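Local coordinates for peptidase M16 C-terminal domain-containing protein (Enterococcus faecalis, PDB 3D3Y), which is of unknown function but belongs to the M16 (clan ME) metallopeptidase-like proteins and may bind a metal ion, at residues A253-N258 with I415-G420; A141-I146 with G175-L180. All coordinates share one frame; numbering follows the deposited sequence.

From the N terminus, the chain first lays down five of the six strands of a mixed sheet, then runs into helix 129-148, where contact 2 begins. That contact closes after the 28 residues that follow A141-I146, when the start of helix 177-182 returns to lie against helix 129-148. After strand 200-207 completes the sheet, contact 1 opens at strand 255-262 and closes 156 mostly helical residues on, when strand 411-421 comes back near the C terminus. The two loops follow in series, neither nested nor crossed. Contact 2 joins helices, contact 1 the strands of the second, five-stranded sheet. Their centres lie 21 Å apart, and helix 150-162, which touches I146, also packs on K256 and N258.

Contact 1. Residues A253-N258 with I415-G420; sequences AQSKLN and IFFLEG. With ACT (acetate ion), chain C.
K256 and L418 face each other as a hydrogen-bonded antiparallel pair, their side chains side by side, K256 CB 4.0 Å from L418 CB. Four backbone bonds hold this part, two at K256-L418 and two at N258-F416; the straightest, at 175°, runs 2.9 Å from N258 N to F416 O. On the face of L257 and F417, L257 CD1 presses on I415 CG2 at 3.6 Å, while the F417 ring turns an edge to K256 O, 3.4 Å from F417 CD1. Helix 326-341 packs on this face and helix 150-162 on that of K256 and L418. K256 NZ leaves the contact to meet Q254 OE1 and Y303 OH.

Toward A253 and G420 the pairing thins out. S255, its OG anti to the carbonyl carbon (chi1 -63°), accepts there from G420 N at 2.9 Å; an acetate, probably from the crystallisation liquor and bound by G323 N, lies so close to S255 OG that their bond is doubtful. E419, partly exposed, starts away from strand 255-262, and its OE1 forms a salt bridge with R249. Strand 411-421 lies between 255-262 and the parallel 244-251 in a five-stranded mixed sheet backed by helices, consistent with the alpha/beta domain of M16 peptidases.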
loop_
_atom_site.group_PDB
_atom_site.type_symbol
_atom_site.label_atom_id
_atom_site.label_comp_id
_atom_site.label_asym_id
_atom_site.label_seq_id
_atom_site.Cartn_x
_atom_site.Cartn_y
_atom_site.Cartn_z
ATOM N N ALA A 253 0.849 -9.834 -27.211
ATOM C CA ALA A 253 0.661 -11.257 -27.504
ATOM C C ALA A 253 -0.507 -11.861 -26.726
ATOM O O ALA A 253 -0.849 -13.022 -26.944
ATOM C CB ALA A 253 1.921 -12.034 -27.242
ATOM N N GLN A 254 -1.126 -11.068 -25.850
ATOM C CA GLN A 254 -2.194 -11.518 -24.961
ATOM C C GLN A 254 -3.010 -10.291 -24.561
ATOM O O GLN A 254 -2.429 -9.278 -24.156
ATOM C CB GLN A 254 -1.581 -12.124 -23.677
ATOM C CG GLN A 254 -2.563 -12.843 -22.785
ATOM C CD GLN A 254 -1.912 -13.398 -21.510
ATOM O OE1 GLN A 254 -2.023 -12.815 -20.440
ATOM N NE2 GLN A 254 -1.233 -14.519 -21.641
ATOM N N SER A 255 -4.339 -10.372 -24.661
ATOM C CA SER A 255 -5.203 -9.244 -24.252
ATOM C C SER A 255 -5.474 -9.312 -22.761
ATOM O O SER A 255 -5.333 -10.368 -22.153
ATOM C CB SER A 255 -6.524 -9.264 -25.022
ATOM O OG SER A 255 -6.289 -9.089 -26.414
ATOM N N LYS A 256 -5.855 -8.194 -22.166
ATOM C CA LYS A 256 -6.218 -8.143 -20.757
ATOM C C LYS A 256 -7.670 -7.766 -20.634
ATOM O O LYS A 256 -8.137 -6.837 -21.303
ATOM C CB LYS A 256 -5.368 -7.117 -19.998
ATOM C CG LYS A 256 -3.859 -7.279 -20.211
ATOM C CD LYS A 256 -3.384 -8.649 -19.756
ATOM C CE LYS A 256 -1.873 -8.843 -19.845
ATOM N NZ LYS A 256 -1.528 -10.254 -19.400
ATOM N N LEU A 257 -8.398 -8.480 -19.787
ATOM C CA LEU A 257 -9.788 -8.104 -19.550
ATOM C C LEU A 257 -10.045 -8.042 -18.054
ATOM O O LEU A 257 -10.015 -9.071 -17.364
ATOM C CB LEU A 257 -10.751 -9.089 -20.276
ATOM C CG LEU A 257 -12.262 -8.877 -20.032
ATOM C CD1 LEU A 257 -12.739 -7.463 -20.535
ATOM C CD2 LEU A 257 -13.095 -10.010 -20.687
ATOM N N ASN A 258 -10.283 -6.834 -17.555
ATOM C CA ASN A 258 -10.418 -6.609 -16.115
ATOM C C ASN A 258 -11.764 -5.984 -15.747
ATOM O O ASN A 258 -12.349 -5.221 -16.535
ATOM C CB ASN A 258 -9.287 -5.686 -15.597
ATOM C CG ASN A 258 -7.897 -6.260 -15.835
ATOM O OD1 ASN A 258 -7.704 -7.482 -15.972
ATOM N ND2 ASN A 258 -6.901 -5.364 -15.876
ATOM N N ILE A 415 -15.377 -1.992 -16.688
ATOM C CA ILE A 415 -14.694 -3.080 -17.367
ATOM C C ILE A 415 -13.626 -2.409 -18.227
ATOM O O ILE A 415 -13.932 -1.483 -19.004
ATOM C CB ILE A 415 -15.637 -3.836 -18.348
ATOM C CG1 ILE A 415 -16.754 -4.572 -17.614
ATOM C CG2 ILE A 415 -14.821 -4.787 -19.281
ATOM C CD1 ILE A 415 -17.879 -4.990 -18.527
ATOM N N PHE A 416 -12.382 -2.860 -18.104
ATOM C CA PHE A 416 -11.337 -2.339 -18.964
ATOM C C PHE A 416 -10.785 -3.479 -19.795
ATOM O O PHE A 416 -10.435 -4.542 -19.257
ATOM C CB PHE A 416 -10.206 -1.675 -18.156
ATOM C CG PHE A 416 -9.090 -1.146 -19.029
ATOM C CD1 PHE A 416 -9.237 0.049 -19.717
ATOM C CD2 PHE A 416 -7.925 -1.896 -19.226
ATOM C CE1 PHE A 416 -8.209 0.520 -20.557
ATOM C CE2 PHE A 416 -6.892 -1.446 -20.066
ATOM C CZ PHE A 416 -7.034 -0.242 -20.735
ATOM N N PHE A 417 -10.722 -3.253 -21.100
ATOM C CA PHE A 417 -10.267 -4.243 -22.062
ATOM C C PHE A 417 -9.037 -3.713 -22.807
ATOM O O PHE A 417 -9.105 -2.701 -23.514
ATOM C CB PHE A 417 -11.434 -4.549 -23.014
ATOM C CG PHE A 417 -11.133 -5.570 -24.099
ATOM C CD1 PHE A 417 -10.361 -6.696 -23.840
ATOM C CD2 PHE A 417 -11.675 -5.405 -25.375
ATOM C CE1 PHE A 417 -10.125 -7.659 -24.837
ATOM C CE2 PHE A 417 -11.430 -6.354 -26.392
ATOM C CZ PHE A 417 -10.660 -7.494 -26.108
ATOM N N LEU A 418 -7.895 -4.375 -22.616
ATOM C CA LEU A 418 -6.690 -4.003 -23.348
ATOM C C LEU A 418 -6.570 -5.005 -24.464
ATOM O O LEU A 418 -6.248 -6.172 -24.221
ATOM C CB LEU A 418 -5.433 -4.003 -22.459
ATOM C CG LEU A 418 -4.128 -3.461 -23.075
ATOM C CD1 LEU A 418 -4.192 -1.921 -23.243
ATOM C CD2 LEU A 418 -2.976 -3.801 -22.198
ATOM N N GLU A 419 -6.858 -4.544 -25.684
ATOM C CA GLU A 419 -7.080 -5.441 -26.788
ATOM C C GLU A 419 -5.858 -5.516 -27.674
ATOM O O GLU A 419 -5.400 -4.498 -28.224
ATOM C CB GLU A 419 -8.310 -5.018 -27.594
ATOM C CG GLU A 419 -8.601 -5.940 -28.790
ATOM C CD GLU A 419 -9.910 -5.585 -29.509
ATOM O OE1 GLU A 419 -10.149 -4.388 -29.718
ATOM O OE2 GLU A 419 -10.686 -6.510 -29.849
ATOM N N GLY A 420 -5.338 -6.733 -27.816
ATOM C CA GLY A 420 -4.157 -6.954 -28.612
ATOM C C GLY A 420 -4.445 -6.749 -30.081
ATOM O O GLY A 420 -5.473 -7.211 -30.588
HETATM C C ACT C . -5.010 -11.653 -28.524
HETATM O O ACT C . -3.779 -11.503 -28.359
HETATM O OXT ACT C . -5.772 -10.939 -27.843
HETATM C CH3 ACT C . -5.522 -12.637 -29.495
#

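Contact 2. Residues A141-I146 with G175-L180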
loop_
_atom_site.group_PDB
_atom_site.type_symbol
_atom_site.label_atom_id
_atom_site.label_comp_id
_atom_site.label_asym_id
_atom_site.label_seq_id
_atom_site.Cartn_x
_atom_site.Cartn_y
_atom_site.Cartn_z
ATOM N N ALA A 141 12.353 5.987 -15.188
ATOM C CA ALA A 141 12.673 4.621 -15.610
ATOM C C ALA A 141 11.768 3.612 -14.880
ATOM O O ALA A 141 11.224 2.704 -15.484
ATOM C CB ALA A 141 14.172 4.312 -15.336
ATOM N N TYR A 142 11.592 3.805 -13.581
ATOM C CA TYR A 142 10.710 2.943 -12.789
ATOM C C TYR A 142 9.263 2.962 -13.250
ATOM O O TYR A 142 8.648 1.900 -13.431
ATOM C CB TYR A 142 10.799 3.331 -11.334
ATOM C CG TYR A 142 9.894 2.561 -10.386
ATOM C CD1 TYR A 142 10.126 1.222 -10.098
ATOM C CD2 TYR A 142 8.847 3.193 -9.753
ATOM C CE1 TYR A 142 9.335 0.533 -9.214
ATOM C CE2 TYR A 142 8.040 2.512 -8.858
ATOM C CZ TYR A 142 8.292 1.185 -8.590
ATOM O OH TYR A 142 7.485 0.510 -7.701
ATOM N N LEU A 143 8.720 4.159 -13.445
ATOM C CA LEU A 143 7.336 4.304 -13.907
ATOM C C LEU A 143 7.190 3.723 -15.296
ATOM O O LEU A 143 6.190 3.079 -15.587
ATOM C CB LEU A 143 6.917 5.777 -13.907
ATOM C CG LEU A 143 7.026 6.501 -12.563
ATOM C CD1 LEU A 143 6.777 8.011 -12.769
ATOM C CD2 LEU A 143 6.060 5.887 -11.574
ATOM N N GLU A 144 8.188 3.914 -16.157
ATOM C CA GLU A 144 8.155 3.252 -17.472
ATOM C C GLU A 144 8.173 1.707 -17.429
ATOM O O GLU A 144 7.475 1.075 -18.220
ATOM C CB GLU A 144 9.242 3.798 -18.393
ATOM C CG GLU A 144 8.902 5.205 -18.858
ATOM C CD GLU A 144 10.007 5.886 -19.641
ATOM O OE1 GLU A 144 11.184 5.484 -19.536
ATOM O OE2 GLU A 144 9.682 6.853 -20.361
ATOM N N SER A 145 8.931 1.110 -16.502
ATOM C CA SER A 145 8.903 -0.350 -16.324
ATOM C C SER A 145 7.541 -0.831 -15.784
ATOM O O SER A 145 7.011 -1.851 -16.216
ATOM C CB SER A 145 10.052 -0.825 -15.431
ATOM O OG SER A 145 9.883 -0.333 -14.111
ATOM N N ILE A 146 6.964 -0.083 -14.856
ATOM C CA ILE A 146 5.600 -0.362 -14.402
ATOM C C ILE A 146 4.638 -0.491 -15.576
ATOM O O ILE A 146 3.971 -1.504 -15.725
ATOM C CB ILE A 146 5.096 0.715 -13.393
ATOM C CG1 ILE A 146 5.736 0.486 -12.027
ATOM C CG2 ILE A 146 3.579 0.678 -13.274
ATOM C CD1 ILE A 146 5.426 -0.879 -11.426
ATOM N N GLY A 175 2.573 7.806 -8.550
ATOM C CA GLY A 175 2.398 8.910 -9.481
ATOM C C GLY A 175 2.427 8.501 -10.933
ATOM O O GLY A 175 2.283 7.324 -11.263
ATOM N N THR A 176 2.611 9.473 -11.821
ATOM C CA THR A 176 2.592 9.165 -13.248
ATOM C C THR A 176 3.744 9.857 -13.944
ATOM O O THR A 176 4.283 10.849 -13.438
ATOM C CB THR A 176 1.326 9.679 -13.917
ATOM O OG1 THR A 176 1.369 11.107 -13.924
ATOM C CG2 THR A 176 0.046 9.180 -13.178
ATOM N N VAL A 177 4.088 9.371 -15.129
ATOM C CA VAL A 177 5.183 9.978 -15.905
ATOM C C VAL A 177 4.878 11.432 -16.309
ATOM O O VAL A 177 5.759 12.297 -16.251
ATOM C CB VAL A 177 5.507 9.084 -17.104
ATOM C CG1 VAL A 177 6.491 9.731 -18.052
ATOM C CG2 VAL A 177 6.072 7.782 -16.565
ATOM N N ALA A 178 3.628 11.684 -16.707
ATOM C CA ALA A 178 3.180 13.031 -17.082
ATOM C C ALA A 178 3.348 14.030 -15.929
ATOM O O ALA A 178 3.806 15.153 -16.127
ATOM C CB ALA A 178 1.720 13.002 -17.574
ATOM N N ALA A 179 2.984 13.614 -14.725
ATOM C CA ALA A 179 3.124 14.463 -13.559
ATOM C C ALA A 179 4.601 14.677 -13.235
ATOM O O ALA A 179 5.032 15.786 -12.899
ATOM C CB ALA A 179 2.401 13.831 -12.389
ATOM N N LEU A 180 5.398 13.624 -13.402
ATOM C CA LEU A 180 6.822 13.706 -13.109
ATOM C C LEU A 180 7.550 14.730 -13.993
ATOM O O LEU A 180 8.438 15.460 -13.517
ATOM C CB LEU A 180 7.465 12.330 -13.287
ATOM C CG LEU A 180 8.965 12.273 -13.029
ATOM C CD1 LEU A 180 9.259 12.794 -11.606
ATOM C CD2 LEU A 180 9.475 10.838 -13.195
#
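L143 reaches from helix 129-148 onto the beginning of helix 177-182 and touches G175, T176, V177 and L180 at and just before its start. With CG anti to the carbonyl carbon (chi1 -58°) and the chain extended at chi2 (172°), CD1 is the methyl that reaches closest to the other segment. L143 CD1 sits over the backbone where the helix starts, 3.7 Å from T176 C, and also meets the tip of L180, with 3.9 Å between L143 CD1 and L180 CD2. The second methyl, L143 CD2, approaches G175 O more loosely, and F174 touches the same leucine from the preceding loop.

V177 answers from the other segment. Its CG2, anti to the carbonyl carbon, comes against the base of the leucine side chain: V177 CG2 and L143 CB are 3.4 Å apart, tighter than an ordinary van der Waals contact. This is plain apolar packing of a helix N-terminus on the flank of a longer helix. The incoming helix is N-capped by T176, whose OG1 accepts from A179 N at 3.1 Å with an angle of 160° at the hydrogen, while G175 just before it has a positive phi, a conformation glycine adopts more easily than other residues.

E144 borders the packing on the more open side, its CG 4.5 Å from V177 CG2; the carboxylate forms a long, weak ion pair with K140. L180, which L143 meets through CD1, is buried by further packing on K136, L139 and K140 of helix 129-148 and on T41 and L45 of helix 40-52.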